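Local coordinates for glutamate--tRNA ligase (Elizabethkingia anophelis, PDB 6B1Z), which catalyses the ATP-dependent attachment of glutamate to its cognate tRNA, the charging step that supplies glutamyl-tRNA for translation, at residues A[114-119]-A[165-170]; A[307-312]-A[322-327]; A[85-90]-A[220-225]; A[172-177]-A[191-196]; A[388-393]-A[491-496]. One frame throughout, in Å; residues are numbered along the deposited sequence. Where two conformers were deposited one is given.

Interaction 1. Residues A[114-119]-A[165-170]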
# COMPACT_ATOMS: atom_id res chain seq x y z
N LEU A 114 -28.68 12.05 -26.00
CA LEU A 114 -27.54 12.79 -26.55
C LEU A 114 -27.51 14.20 -25.98
O LEU A 114 -28.55 14.85 -25.85
CB LEU A 114 -27.63 12.86 -28.08
CG LEU A 114 -28.01 11.58 -28.83
CD1 LEU A 114 -28.02 11.84 -30.33
CD2 LEU A 114 -27.09 10.44 -28.47
N ALA A 115 -26.31 14.68 -25.64
CA ALA A 115 -26.18 16.02 -25.06
C ALA A 115 -25.09 16.78 -25.79
O ALA A 115 -23.99 16.26 -26.01
CB ALA A 115 -25.89 15.96 -23.56
N PHE A 116 -25.39 18.02 -26.16
CA PHE A 116 -24.56 18.83 -27.04
C PHE A 116 -23.89 20.00 -26.32
O PHE A 116 -23.21 20.81 -26.97
CB PHE A 116 -25.39 19.37 -28.22
CG PHE A 116 -25.99 18.29 -29.08
CD1 PHE A 116 -27.30 17.87 -28.88
CD2 PHE A 116 -25.26 17.70 -30.10
CE1 PHE A 116 -27.85 16.87 -29.67
CE2 PHE A 116 -25.81 16.71 -30.91
CZ PHE A 116 -27.11 16.29 -30.68
N ASP A 117 -24.04 20.10 -25.00
CA ASP A 117 -23.55 21.27 -24.29
C ASP A 117 -22.04 21.37 -24.38
O ASP A 117 -21.31 20.38 -24.23
CB ASP A 117 -23.98 21.20 -22.82
CG ASP A 117 -25.40 20.72 -22.66
OD1 ASP A 117 -25.60 19.49 -22.60
OD2 ASP A 117 -26.31 21.58 -22.60
N THR A 118 -21.56 22.58 -24.63
CA THR A 118 -20.12 22.82 -24.69
C THR A 118 -19.57 23.06 -23.29
O THR A 118 -20.33 23.36 -22.36
CB THR A 118 -19.81 24.01 -25.58
OG1 THR A 118 -20.29 25.21 -24.96
CG2 THR A 118 -20.46 23.86 -26.96
N PRO A 119 -18.25 22.95 -23.11
CA PRO A 119 -17.68 23.26 -21.78
C PRO A 119 -17.99 24.67 -21.31
O PRO A 119 -18.22 24.88 -20.11
CB PRO A 119 -16.18 23.04 -22.01
CG PRO A 119 -16.13 21.97 -23.05
CD PRO A 119 -17.25 22.35 -24.01
N THR A 165 -22.05 17.97 -35.05
CA THR A 165 -21.88 18.63 -33.76
C THR A 165 -21.42 17.63 -32.72
O THR A 165 -22.04 16.57 -32.57
CB THR A 165 -23.21 19.26 -33.32
OG1 THR A 165 -23.72 20.09 -34.37
CG2 THR A 165 -23.01 20.11 -32.07
N PRO A 166 -20.34 17.90 -31.99
CA PRO A 166 -19.90 16.98 -30.93
C PRO A 166 -20.99 16.76 -29.90
O PRO A 166 -21.71 17.70 -29.52
CB PRO A 166 -18.69 17.68 -30.32
CG PRO A 166 -18.19 18.60 -31.40
CD PRO A 166 -19.42 19.04 -32.15
N TYR A 167 -21.11 15.52 -29.41
CA TYR A 167 -22.09 15.21 -28.39
C TYR A 167 -21.56 14.11 -27.47
O TYR A 167 -20.72 13.29 -27.87
CB TYR A 167 -23.45 14.78 -28.99
CG TYR A 167 -23.40 13.49 -29.79
CD1 TYR A 167 -23.59 12.25 -29.19
CD2 TYR A 167 -23.19 13.51 -31.16
CE1 TYR A 167 -23.55 11.07 -29.92
CE2 TYR A 167 -23.15 12.35 -31.91
CZ TYR A 167 -23.32 11.13 -31.28
OH TYR A 167 -23.28 9.97 -32.03
N VAL A 168 -22.06 14.11 -26.24
CA VAL A 168 -21.84 13.02 -25.31
C VAL A 168 -23.15 12.26 -25.19
O VAL A 168 -24.22 12.74 -25.58
CB VAL A 168 -21.35 13.48 -23.92
CG1 VAL A 168 -19.99 14.19 -24.01
CG2 VAL A 168 -22.41 14.38 -23.23
N ILE A 169 -23.07 11.04 -24.66
CA ILE A 169 -24.27 10.28 -24.33
C ILE A 169 -24.39 10.26 -22.82
O ILE A 169 -23.44 9.89 -22.12
CB ILE A 169 -24.22 8.86 -24.91
CG1 ILE A 169 -24.17 8.92 -26.44
CG2 ILE A 169 -25.42 8.03 -24.40
CD1 ILE A 169 -23.82 7.60 -27.09
N ARG A 170 -25.55 10.68 -22.30
CA ARG A 170 -25.80 10.74 -20.88
C ARG A 170 -26.84 9.70 -20.47
O ARG A 170 -27.72 9.35 -21.25
CB ARG A 170 -26.32 12.11 -20.45
CG ARG A 170 -25.22 13.16 -20.38
CD ARG A 170 -25.80 14.52 -19.96
NE ARG A 170 -24.75 15.53 -19.96
CZ ARG A 170 -23.93 15.78 -18.93
NH1 ARG A 170 -24.04 15.08 -17.81
NH2 ARG A 170 -23.01 16.72 -19.05
O HOH W 1 -21.22 20.26 -28.82
O HOH W 2 -23.58 17.69 -21.76
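Ala-115 and Val-168 form an antiparallel hydrogen-bonded pair: Ala-115 N donates to Val-168 O at 2.9 Å, and Val-168 N donates to Ala-115 O. On their face of the sheet the Ala-115 methyl meets Val-168 CG2 at 3.8 Å and lies at the edge of the Arg-170 guanidinium. On the other face Leu-114 runs alongside Ile-169 and Tyr-167, with CD2 touching Ile-169 CG1 and Tyr-167 CE1. Just past the strand end, Phe-116 CE2 comes within 3.6 Å of Tyr-167 CB, the two rings inclined at 62°. CG of Tyr-167 sits between its backbone N and carbonyl carbon (chi1 64°), which places the ring alongside Leu-114 and Phe-116. Where the backbones part, one water donates to both Phe-116 O (2.8 Å) and Pro-166 O. A second donates to Asp-117 OD1 and accepts from Arg-170 NH2. Leu-160 and Leu-161 of helix 154-162 pack on Phe-116, while Arg-170 NH1 binds Asp-198 O and the guanidinium makes a cation-pi contact with Tyr-138. Backbone bonds thus join strands 112-115 and 168-171 of a three-stranded sheet. The water-relayed approach of carboxylate and guanidinium probably stabilises both charges without a salt bridge.

Interaction 2. Residues A[307-312]-A[322-327]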
# COMPACT_ATOMS: atom_id res chain seq x y z
N PHE A 307 4.45 -6.46 5.27
CA PHE A 307 3.64 -5.41 4.67
C PHE A 307 2.22 -5.89 4.37
O PHE A 307 1.24 -5.23 4.74
CB PHE A 307 4.32 -4.92 3.39
CG PHE A 307 3.51 -3.91 2.61
CD1 PHE A 307 3.26 -2.65 3.14
CD2 PHE A 307 3.01 -4.23 1.35
CE1 PHE A 307 2.52 -1.72 2.42
CE2 PHE A 307 2.27 -3.31 0.62
CZ PHE A 307 2.03 -2.06 1.15
N ILE A 308 2.09 -7.04 3.69
CA ILE A 308 0.75 -7.46 3.28
C ILE A 308 -0.05 -7.99 4.47
O ILE A 308 -1.28 -7.85 4.52
CB ILE A 308 0.84 -8.44 2.10
CG1 ILE A 308 -0.49 -8.45 1.34
CG2 ILE A 308 1.29 -9.84 2.56
CD1 ILE A 308 -0.85 -7.08 0.73
N ASN A 309 0.62 -8.55 5.49
CA ASN A 309 -0.06 -8.91 6.73
C ASN A 309 -0.66 -7.66 7.39
O ASN A 309 -1.81 -7.67 7.85
CB ASN A 309 0.95 -9.63 7.66
CG ASN A 309 0.31 -10.44 8.80
OD1 ASN A 309 0.97 -11.29 9.40
ND2 ASN A 309 -0.95 -10.16 9.14
N MET A 310 0.11 -6.57 7.41
CA MET A 310 -0.39 -5.32 7.99
C MET A 310 -1.59 -4.79 7.21
O MET A 310 -2.61 -4.40 7.79
CB MET A 310 0.76 -4.30 8.01
CG MET A 310 0.37 -2.91 8.53
SD MET A 310 -0.37 -1.83 7.27
CE MET A 310 1.03 -1.51 6.22
N VAL A 311 -1.48 -4.79 5.88
CA VAL A 311 -2.56 -4.24 5.05
C VAL A 311 -3.84 -5.05 5.23
O VAL A 311 -4.94 -4.49 5.33
CB VAL A 311 -2.12 -4.18 3.58
CG1 VAL A 311 -3.31 -3.78 2.68
CG2 VAL A 311 -0.99 -3.15 3.40
N ALA A 312 -3.72 -6.38 5.30
CA ALA A 312 -4.89 -7.24 5.46
C ALA A 312 -5.69 -6.89 6.70
O ALA A 312 -6.92 -6.96 6.70
CB ALA A 312 -4.45 -8.70 5.53
N LYS A 322 -5.62 -14.39 15.53
CA LYS A 322 -4.21 -14.59 15.26
C LYS A 322 -3.73 -13.49 14.32
O LYS A 322 -4.21 -13.40 13.18
CB LYS A 322 -3.97 -15.97 14.66
CG LYS A 322 -2.51 -16.34 14.46
CD LYS A 322 -2.39 -17.74 13.88
CE LYS A 322 -0.95 -18.07 13.53
NZ LYS A 322 -0.88 -19.33 12.72
N GLU A 323 -2.79 -12.67 14.79
CA GLU A 323 -2.40 -11.49 14.02
C GLU A 323 -1.39 -11.81 12.93
O GLU A 323 -1.44 -11.22 11.84
CB GLU A 323 -1.79 -10.44 14.94
CG GLU A 323 -2.75 -9.79 15.88
CD GLU A 323 -2.13 -8.55 16.47
OE1 GLU A 323 -1.43 -8.66 17.49
OE2 GLU A 323 -2.32 -7.48 15.87
N ILE A 324 -0.44 -12.70 13.21
CA ILE A 324 0.61 -13.04 12.26
C ILE A 324 0.10 -14.21 11.42
O ILE A 324 -0.14 -15.30 11.94
CB ILE A 324 1.91 -13.40 12.97
CG1 ILE A 324 2.42 -12.22 13.80
CG2 ILE A 324 2.96 -13.85 11.96
CD1 ILE A 324 2.95 -11.08 12.96
N VAL A 325 -0.08 -13.97 10.12
CA VAL A 325 -0.60 -14.98 9.20
C VAL A 325 0.12 -14.85 7.87
O VAL A 325 0.39 -13.74 7.39
CB VAL A 325 -2.13 -14.88 9.01
CG1 VAL A 325 -2.86 -15.61 10.14
CG2 VAL A 325 -2.57 -13.43 8.92
N SER A 326 0.41 -15.99 7.26
CA SER A 326 0.97 -16.07 5.93
C SER A 326 -0.12 -15.85 4.88
O SER A 326 -1.32 -15.91 5.17
CB SER A 326 1.60 -17.44 5.70
OG SER A 326 0.58 -18.43 5.61
N MET A 327 0.31 -15.63 3.63
CA MET A 327 -0.66 -15.54 2.54
C MET A 327 -1.53 -16.79 2.47
O MET A 327 -2.75 -16.70 2.26
CB MET A 327 0.06 -15.31 1.21
CG MET A 327 -0.87 -15.11 0.01
SD MET A 327 -1.81 -13.58 0.09
CE MET A 327 -0.58 -12.42 -0.48
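Glu-323 begins the contact with its backbone: its O accepts from Asn-309 ND2 at 2.9 Å, nearly along the C=O axis, while its carboxylate turns to a salt bridge with Lys-350. Ile-324 follows, bringing its CA to 3.4 Å from Asn-309 OD1. Val-325 supplies the second bond, N to Asn-309 OD1 at 3.0 Å; it is fairly straight at the hydrogen (165°), though the donor is tilted from the amide's carbonyl plane. The Val-325 side chain crosses that of Asn-309 at about a right angle, and its CG2 packs 3.7 Å from ND2. Ser-326 then caps helix 327-333, which Met-327 opens; Met-327 CE makes a looser apolar contact with Ile-308 CG1 at 4.4 Å. Asn-309 faces the loop with CG anti to the backbone N (chi1 -162°), carrying the amide outward from its helix. Tyr-358 OH of helix 348-361 adds another hydrogen bond to OD1. Within the catalytic domain the contact joins helix 304-312 to the loop before helix 327-333. One buried amide satisfies a backbone C=O and a backbone N-H two residues apart, and because its oxygen accepts while its nitrogen donates, the amide's flip is fixed.

Interaction 3. Residues A[85-90]-A[220-225]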
# COMPACT_ATOMS: atom_id res chain seq x y z
N GLY A 85 -5.64 -14.06 -21.44
CA GLY A 85 -6.81 -14.66 -20.85
C GLY A 85 -7.96 -14.73 -21.84
O GLY A 85 -7.90 -14.16 -22.93
N PRO A 86 -9.05 -15.39 -21.44
CA PRO A 86 -10.15 -15.66 -22.38
C PRO A 86 -10.97 -14.44 -22.78
O PRO A 86 -11.74 -14.54 -23.75
CB PRO A 86 -11.01 -16.68 -21.63
CG PRO A 86 -10.72 -16.40 -20.17
CD PRO A 86 -9.26 -16.01 -20.12
N TYR A 87 -10.85 -13.32 -22.07
CA TYR A 87 -11.66 -12.14 -22.35
C TYR A 87 -10.79 -10.94 -22.73
O TYR A 87 -11.19 -9.79 -22.54
CB TYR A 87 -12.56 -11.80 -21.16
CG TYR A 87 -13.46 -12.95 -20.80
CD1 TYR A 87 -14.52 -13.30 -21.63
CD2 TYR A 87 -13.21 -13.73 -19.69
CE1 TYR A 87 -15.33 -14.37 -21.34
CE2 TYR A 87 -14.02 -14.81 -19.38
CZ TYR A 87 -15.08 -15.12 -20.22
OH TYR A 87 -15.90 -16.19 -19.94
N ALA A 88 -9.61 -11.20 -23.28
CA ALA A 88 -8.76 -10.13 -23.75
C ALA A 88 -9.47 -9.33 -24.83
O ALA A 88 -10.31 -9.87 -25.56
CB ALA A 88 -7.45 -10.71 -24.28
N PRO A 89 -9.14 -8.03 -25.00
CA PRO A 89 -8.07 -7.28 -24.31
C PRO A 89 -8.40 -6.92 -22.87
O PRO A 89 -9.53 -6.58 -22.54
CB PRO A 89 -7.94 -6.00 -25.14
CG PRO A 89 -8.59 -6.31 -26.47
CD PRO A 89 -9.71 -7.25 -26.11
N TYR A 90 -7.38 -6.97 -22.02
CA TYR A 90 -7.53 -6.56 -20.63
C TYR A 90 -7.11 -5.11 -20.41
O TYR A 90 -6.99 -4.69 -19.26
CB TYR A 90 -6.75 -7.51 -19.70
CG TYR A 90 -7.40 -8.88 -19.68
CD1 TYR A 90 -8.48 -9.14 -18.85
CD2 TYR A 90 -6.95 -9.90 -20.53
CE1 TYR A 90 -9.11 -10.38 -18.85
CE2 TYR A 90 -7.57 -11.15 -20.54
CZ TYR A 90 -8.64 -11.38 -19.69
OH TYR A 90 -9.27 -12.60 -19.69
N GLU A 220 -19.02 -8.63 -19.67
CA GLU A 220 -18.33 -9.43 -20.67
C GLU A 220 -17.33 -10.40 -20.04
O GLU A 220 -17.16 -11.52 -20.52
CB GLU A 220 -17.61 -8.53 -21.68
CG GLU A 220 -18.55 -7.73 -22.57
CD GLU A 220 -19.47 -8.61 -23.40
OE1 GLU A 220 -19.02 -9.12 -24.45
OE2 GLU A 220 -20.64 -8.79 -23.01
N MET A 221 -16.65 -9.97 -18.97
CA MET A 221 -15.64 -10.80 -18.32
C MET A 221 -16.24 -11.70 -17.24
O MET A 221 -15.48 -12.37 -16.53
CB MET A 221 -14.54 -9.93 -17.73
CG MET A 221 -13.81 -9.10 -18.77
SD MET A 221 -12.43 -8.16 -18.08
CE MET A 221 -11.71 -7.53 -19.61
N LYS A 222 -17.57 -11.74 -17.14
CA LYS A 222 -18.29 -12.66 -16.25
C LYS A 222 -17.84 -12.48 -14.80
O LYS A 222 -17.69 -13.45 -14.05
CB LYS A 222 -18.14 -14.12 -16.72
CG LYS A 222 -18.66 -14.31 -18.17
CD LYS A 222 -18.97 -15.76 -18.48
CE LYS A 222 -19.31 -15.93 -19.96
NZ LYS A 222 -20.48 -15.11 -20.38
N ILE A 223 -17.65 -11.22 -14.41
CA ILE A 223 -17.32 -10.89 -13.03
C ILE A 223 -18.51 -11.18 -12.13
O ILE A 223 -19.66 -10.83 -12.44
CB ILE A 223 -16.90 -9.41 -12.93
CG1 ILE A 223 -15.65 -9.15 -13.79
CG2 ILE A 223 -16.67 -9.00 -11.47
CD1 ILE A 223 -14.45 -10.05 -13.44
N THR A 224 -18.25 -11.83 -10.99
CA THR A 224 -19.30 -12.17 -10.04
C THR A 224 -19.35 -11.24 -8.83
O THR A 224 -20.43 -11.05 -8.25
CB THR A 224 -19.14 -13.61 -9.55
OG1 THR A 224 -17.90 -13.76 -8.86
CG2 THR A 224 -19.20 -14.60 -10.72
N HIS A 225 -18.21 -10.69 -8.41
CA HIS A 225 -18.12 -9.88 -7.20
C HIS A 225 -17.23 -8.69 -7.49
O HIS A 225 -16.06 -8.87 -7.85
CB HIS A 225 -17.56 -10.68 -6.02
CG HIS A 225 -18.42 -11.82 -5.59
ND1 HIS A 225 -18.51 -13.00 -6.29
CD2 HIS A 225 -19.23 -11.96 -4.51
CE1 HIS A 225 -19.33 -13.82 -5.67
NE2 HIS A 225 -19.78 -13.22 -4.58
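Tyr-87 lays one face of its ring over Met-221, whose CA stands 4.2 Å from the ring centroid and 19° off the normal, a CH-pi contact. Pro-86 CB lies over the opposite face, toward the rim. This is the dense part of the contact. Met-221 CG packs on Tyr-87 CB at 3.8 Å, and the chain, extended beyond CG, carries the methyl on to Tyr-90, with CE 3.7 Å from CD1. The sulfur approaches the Tyr-90 ring obliquely, a Met-aromatic contact with SD 5.1 Å from the centroid. Tyr-90 is held in turn by its hydroxyl: OH accepts from Tyr-87 N at 2.9 Å and is hydrogen-bonded to Glu-79. The outer side is looser. There the exposed Lys-222 passes across the end of Tyr-87, and its CD and CE carbons lie 3.4 Å from Tyr-87 OH. Lys-222, with positive phi, is the C-prime residue of the Schellman motif that ends helix 210-220. Two loops of the class I catalytic domain are thus joined, one leading to helix 96-106, the other from helix 210-220 to strand 225-229, while Arg-13 of strand 13-16 touches Tyr-87 and binds Met-221 O, and Arg-95 binds Tyr-87 O.

Interaction 4. Residues A[172-177]-A[191-196]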
# COMPACT_ATOMS: atom_id res chain seq x y z
N LYS A 172 -30.16 8.74 -18.59
CA LYS A 172 -31.39 9.47 -18.25
C LYS A 172 -31.90 8.98 -16.89
O LYS A 172 -32.59 7.96 -16.80
CB LYS A 172 -32.44 9.29 -19.34
CG LYS A 172 -33.68 10.16 -19.15
CD LYS A 172 -34.66 9.90 -20.29
CE LYS A 172 -35.91 10.74 -20.15
NZ LYS A 172 -36.82 10.18 -19.12
N MET A 173 -31.59 9.72 -15.83
CA MET A 173 -32.00 9.31 -14.50
C MET A 173 -33.52 9.27 -14.41
O MET A 173 -34.17 10.26 -14.78
CB MET A 173 -31.47 10.25 -13.42
CG MET A 173 -30.25 9.76 -12.72
SD MET A 173 -30.53 8.22 -11.81
CE MET A 173 -28.80 7.71 -11.79
N PRO A 174 -34.11 8.16 -13.95
CA PRO A 174 -35.56 8.10 -13.76
C PRO A 174 -36.06 9.19 -12.82
O PRO A 174 -35.34 9.64 -11.92
CB PRO A 174 -35.78 6.71 -13.15
CG PRO A 174 -34.61 5.90 -13.61
CD PRO A 174 -33.44 6.86 -13.73
N LEU A 175 -37.32 9.59 -13.04
CA LEU A 175 -38.02 10.50 -12.13
C LEU A 175 -38.48 9.76 -10.86
O LEU A 175 -39.23 8.78 -10.94
CB LEU A 175 -39.22 11.11 -12.86
CG LEU A 175 -40.14 12.02 -12.01
CD1 LEU A 175 -39.36 13.18 -11.44
CD2 LEU A 175 -41.33 12.51 -12.82
N ASP A 176 -38.03 10.25 -9.70
CA ASP A 176 -38.60 9.88 -8.40
C ASP A 176 -38.77 8.37 -8.25
O ASP A 176 -39.86 7.85 -7.98
CB ASP A 176 -39.93 10.62 -8.20
CG ASP A 176 -40.49 10.48 -6.79
OD1 ASP A 176 -39.75 10.08 -5.88
OD2 ASP A 176 -41.70 10.76 -6.60
N ARG A 177 -37.66 7.65 -8.42
CA ARG A 177 -37.66 6.21 -8.30
C ARG A 177 -36.77 5.81 -7.13
O ARG A 177 -35.66 6.35 -6.99
CB ARG A 177 -37.18 5.57 -9.62
CG ARG A 177 -37.22 4.06 -9.59
CD ARG A 177 -36.84 3.46 -10.95
NE ARG A 177 -36.53 2.05 -10.78
CZ ARG A 177 -36.00 1.29 -11.73
NH1 ARG A 177 -35.79 1.80 -12.94
NH2 ARG A 177 -35.71 0.02 -11.48
N VAL A 191 -31.91 4.64 -2.20
CA VAL A 191 -31.54 5.92 -2.80
C VAL A 191 -32.66 6.35 -3.75
O VAL A 191 -33.08 5.53 -4.58
CB VAL A 191 -30.22 5.79 -3.59
CG1 VAL A 191 -29.91 7.03 -4.45
CG2 VAL A 191 -29.05 5.42 -2.67
N ASN A 192 -33.10 7.60 -3.68
CA ASN A 192 -34.04 8.11 -4.68
C ASN A 192 -33.26 8.70 -5.85
O ASN A 192 -32.31 9.47 -5.66
CB ASN A 192 -34.96 9.17 -4.06
CG ASN A 192 -36.15 9.50 -4.96
OD1 ASN A 192 -35.98 10.06 -6.04
ND2 ASN A 192 -37.35 9.15 -4.51
N THR A 193 -33.68 8.35 -7.07
CA THR A 193 -33.00 8.86 -8.26
C THR A 193 -33.03 10.38 -8.36
O THR A 193 -32.20 10.96 -9.08
CB THR A 193 -33.61 8.24 -9.53
OG1 THR A 193 -35.03 8.45 -9.56
CG2 THR A 193 -33.34 6.77 -9.55
N ASN A 194 -33.96 11.06 -7.68
CA ASN A 194 -33.93 12.51 -7.70
C ASN A 194 -32.66 13.09 -7.09
O ASN A 194 -32.36 14.27 -7.32
CB ASN A 194 -35.14 13.08 -6.94
CG ASN A 194 -36.45 12.90 -7.67
OD1 ASN A 194 -36.49 12.55 -8.84
ND2 ASN A 194 -37.55 13.14 -6.96
N THR A 195 -31.92 12.32 -6.30
CA THR A 195 -30.65 12.78 -5.75
C THR A 195 -29.47 12.51 -6.68
O THR A 195 -28.34 12.86 -6.34
CB THR A 195 -30.37 12.11 -4.39
OG1 THR A 195 -30.07 10.72 -4.58
CG2 THR A 195 -31.55 12.26 -3.41
N LEU A 196 -29.71 11.89 -7.84
CA LEU A 196 -28.65 11.41 -8.72
C LEU A 196 -28.65 12.21 -10.02
O LEU A 196 -29.61 12.90 -10.36
CB LEU A 196 -28.82 9.92 -9.00
CG LEU A 196 -28.93 9.03 -7.75
CD1 LEU A 196 -29.19 7.59 -8.15
CD2 LEU A 196 -27.66 9.15 -6.88
O HOH W 3 -34.76 12.22 -11.18
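The planes of the Asp-176 carboxylate and the Asn-192 amide lie only 25° apart, and ND2 donates to Asp-176 OD1 at 2.9 Å, almost head-on to the oxygen, which lies in the amide plane. The other polar atom of that amide, OD1, takes Asn-194 N on a lone pair at 2.8 Å, closing an Asx turn. The Asn-194 amide is used differently, for Asp-176 N donates to its OD1 from above the carbonyl plane (44° out of it). Together they fasten the open end of the beta hairpin 178-183/187-192, where the incoming loop 172-177 meets the 3-10 turn that follows the second strand. Pairing continues from the hairpin through Thr-193 N, which donates to Arg-177 O at 2.8 Å. Thr-193 OG1 works in both directions: it accepts from Arg-177 N at 3.0 Å and donates to Pro-174 O at 2.7 Å. It can do so because OG1 lies between its own backbone N and carbonyl carbon (chi1 54°), facing the loop. Arg-177 leads its extended chain away to a salt bridge with Glu-244. Most of this polar network lies at the surface. Beneath it Met-173, buried against Leu-238 and Leu-241 of helix 236-246, bends at chi2 and sets its methyl CE 3.6 Å from Leu-196 CB.

Interaction 5. Residues A[388-393]-A[491-496]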
# COMPACT_ATOMS: atom_id res chain seq x y z
N LEU A 388 27.27 -12.73 9.96
CA LEU A 388 26.20 -13.59 10.46
C LEU A 388 26.11 -13.54 11.98
O LEU A 388 25.01 -13.54 12.54
CB LEU A 388 26.39 -15.03 9.98
CG LEU A 388 26.17 -15.30 8.50
CD1 LEU A 388 26.52 -16.75 8.21
CD2 LEU A 388 24.74 -15.05 8.08
N LYS A 389 27.26 -13.50 12.66
CA LYS A 389 27.24 -13.42 14.11
C LYS A 389 26.67 -12.08 14.58
O LYS A 389 25.91 -12.04 15.56
CB LYS A 389 28.65 -13.64 14.66
CG LYS A 389 29.12 -15.09 14.54
CD LYS A 389 30.33 -15.36 15.41
CE LYS A 389 30.77 -16.81 15.31
NZ LYS A 389 31.61 -17.07 14.11
N ILE A 390 27.01 -10.99 13.89
CA ILE A 390 26.46 -9.68 14.24
C ILE A 390 24.94 -9.68 14.04
O ILE A 390 24.18 -9.21 14.90
CB ILE A 390 27.15 -8.57 13.43
CG1 ILE A 390 28.60 -8.39 13.92
CG2 ILE A 390 26.34 -7.25 13.50
CD1 ILE A 390 29.47 -7.53 13.03
N ILE A 391 24.47 -10.24 12.92
CA ILE A 391 23.03 -10.34 12.68
C ILE A 391 22.36 -11.11 13.81
O ILE A 391 21.32 -10.69 14.33
CB ILE A 391 22.76 -11.00 11.30
CG1 ILE A 391 23.17 -10.06 10.16
CG2 ILE A 391 21.29 -11.41 11.17
CD1 ILE A 391 23.26 -10.79 8.82
N GLY A 392 22.95 -12.24 14.22
CA GLY A 392 22.37 -13.02 15.30
C GLY A 392 22.28 -12.25 16.61
O GLY A 392 21.32 -12.40 17.37
N LEU A 393 23.29 -11.42 16.89
CA LEU A 393 23.34 -10.64 18.12
C LEU A 393 22.39 -9.46 18.10
O LEU A 393 22.02 -8.95 19.17
CB LEU A 393 24.75 -10.10 18.36
CG LEU A 393 25.87 -11.07 18.75
CD1 LEU A 393 27.22 -10.38 18.60
CD2 LEU A 393 25.64 -11.55 20.17
N MET A 491 33.39 -8.07 22.41
CA MET A 491 34.83 -8.26 22.36
C MET A 491 35.22 -9.32 21.34
O MET A 491 36.16 -9.14 20.57
CB MET A 491 35.36 -8.62 23.74
CG MET A 491 35.25 -7.49 24.75
SD MET A 491 35.29 -8.04 26.46
CE MET A 491 37.04 -8.36 26.66
N GLU A 492 34.47 -10.43 21.30
CA GLU A 492 34.75 -11.47 20.31
C GLU A 492 34.61 -10.94 18.89
O GLU A 492 35.40 -11.30 18.00
CB GLU A 492 33.81 -12.66 20.52
CG GLU A 492 34.02 -13.78 19.50
CD GLU A 492 32.95 -14.86 19.57
OE1 GLU A 492 32.47 -15.16 20.69
OE2 GLU A 492 32.57 -15.40 18.51
N MET A 493 33.63 -10.07 18.65
CA MET A 493 33.37 -9.58 17.30
C MET A 493 34.49 -8.66 16.82
O MET A 493 34.96 -8.79 15.68
CB MET A 493 32.02 -8.86 17.24
CG MET A 493 30.79 -9.77 17.37
SD MET A 493 30.69 -11.08 16.12
CE MET A 493 31.38 -12.46 17.03
N ILE A 494 34.93 -7.73 17.66
CA ILE A 494 35.96 -6.79 17.22
C ILE A 494 37.37 -7.36 17.38
O ILE A 494 38.31 -6.83 16.78
CB ILE A 494 35.86 -5.45 17.97
CG1 ILE A 494 36.16 -5.63 19.46
CG2 ILE A 494 34.49 -4.82 17.75
CD1 ILE A 494 36.16 -4.33 20.25
N GLY A 495 37.54 -8.43 18.15
CA GLY A 495 38.81 -9.12 18.25
C GLY A 495 39.70 -8.59 19.36
O GLY A 495 39.49 -7.50 19.92
N LYS A 496 40.74 -9.38 19.67
CA LYS A 496 41.62 -9.06 20.80
C LYS A 496 42.34 -7.74 20.59
O LYS A 496 42.36 -6.89 21.49
CB LYS A 496 42.63 -10.20 21.00
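Helix-to-helix packing in the anticodon-binding domain brings Met-493 of helix 487-507 against Lys-389, Ile-390 and Leu-393 of helix 384-394. Such all-helical architecture is that of the C-terminal part of bacterial glutamyl-tRNA synthetases. The two segments run roughly antiparallel, with axes at 145°, and stay 11.0 Å apart at closest approach, so side chains rather than backbones make the contact. Met-493 does nearly all the work from its side. Its CG meets Leu-393 CD1 at 3.8 Å, its SD lies 4.1 Å from Ile-390 CG1, and the same sulfur sits 3.6 Å from Lys-389 CB. Bends at chi2 (-58°) and chi3 (98°) fold the thioether over so that several of its atoms are used at once. Ile-390 and Met-493 lie alongside with their tips pointing opposite ways, whereas the aliphatic part of Lys-389 runs roughly perpendicular to the methionine. Phe-411, in a neighbouring loop, touches both Ile-390 and Met-493 and so adds to this apolar patch, while Lys-386 NZ binds Met-493 O. Toward the solvent side stands Glu-492, which is poorly ordered. Its OE2 comes 3.8 Å from Lys-389 CD, but the charged ends do not meet, and any attraction between them is probably weak. Glu-492 OE1 instead accepts from Ala-449 N, at the start of helix 449-462. The tightest approach between the two segments is apolar: Lys-389 CD to Met-493 CE, 3.5 Å.

Overall arrangement
Interactions 1 to 4 all belong to the catalytic domain and interaction 5 to the anticodon-binding domain, its centre about 74 Å from that of interaction 1. Interaction 4 lies at the surface; the others are partly buried. Interactions 1 and 4 adjoin in sequence through strand 168-171: the first pairs strands by backbone bonds, the second fastens a hairpin with two amides, a carboxylate and one threonine hydroxyl, beside a backbone bond. The segments of interaction 3 bracket both of these along the chain. Interaction 2 lies closest to the centre of the chain and turns on one buried amide. Interactions 3 and 5 both gather round a methionine without hydrogen bonds between their segments, the first between loops, the second between helices.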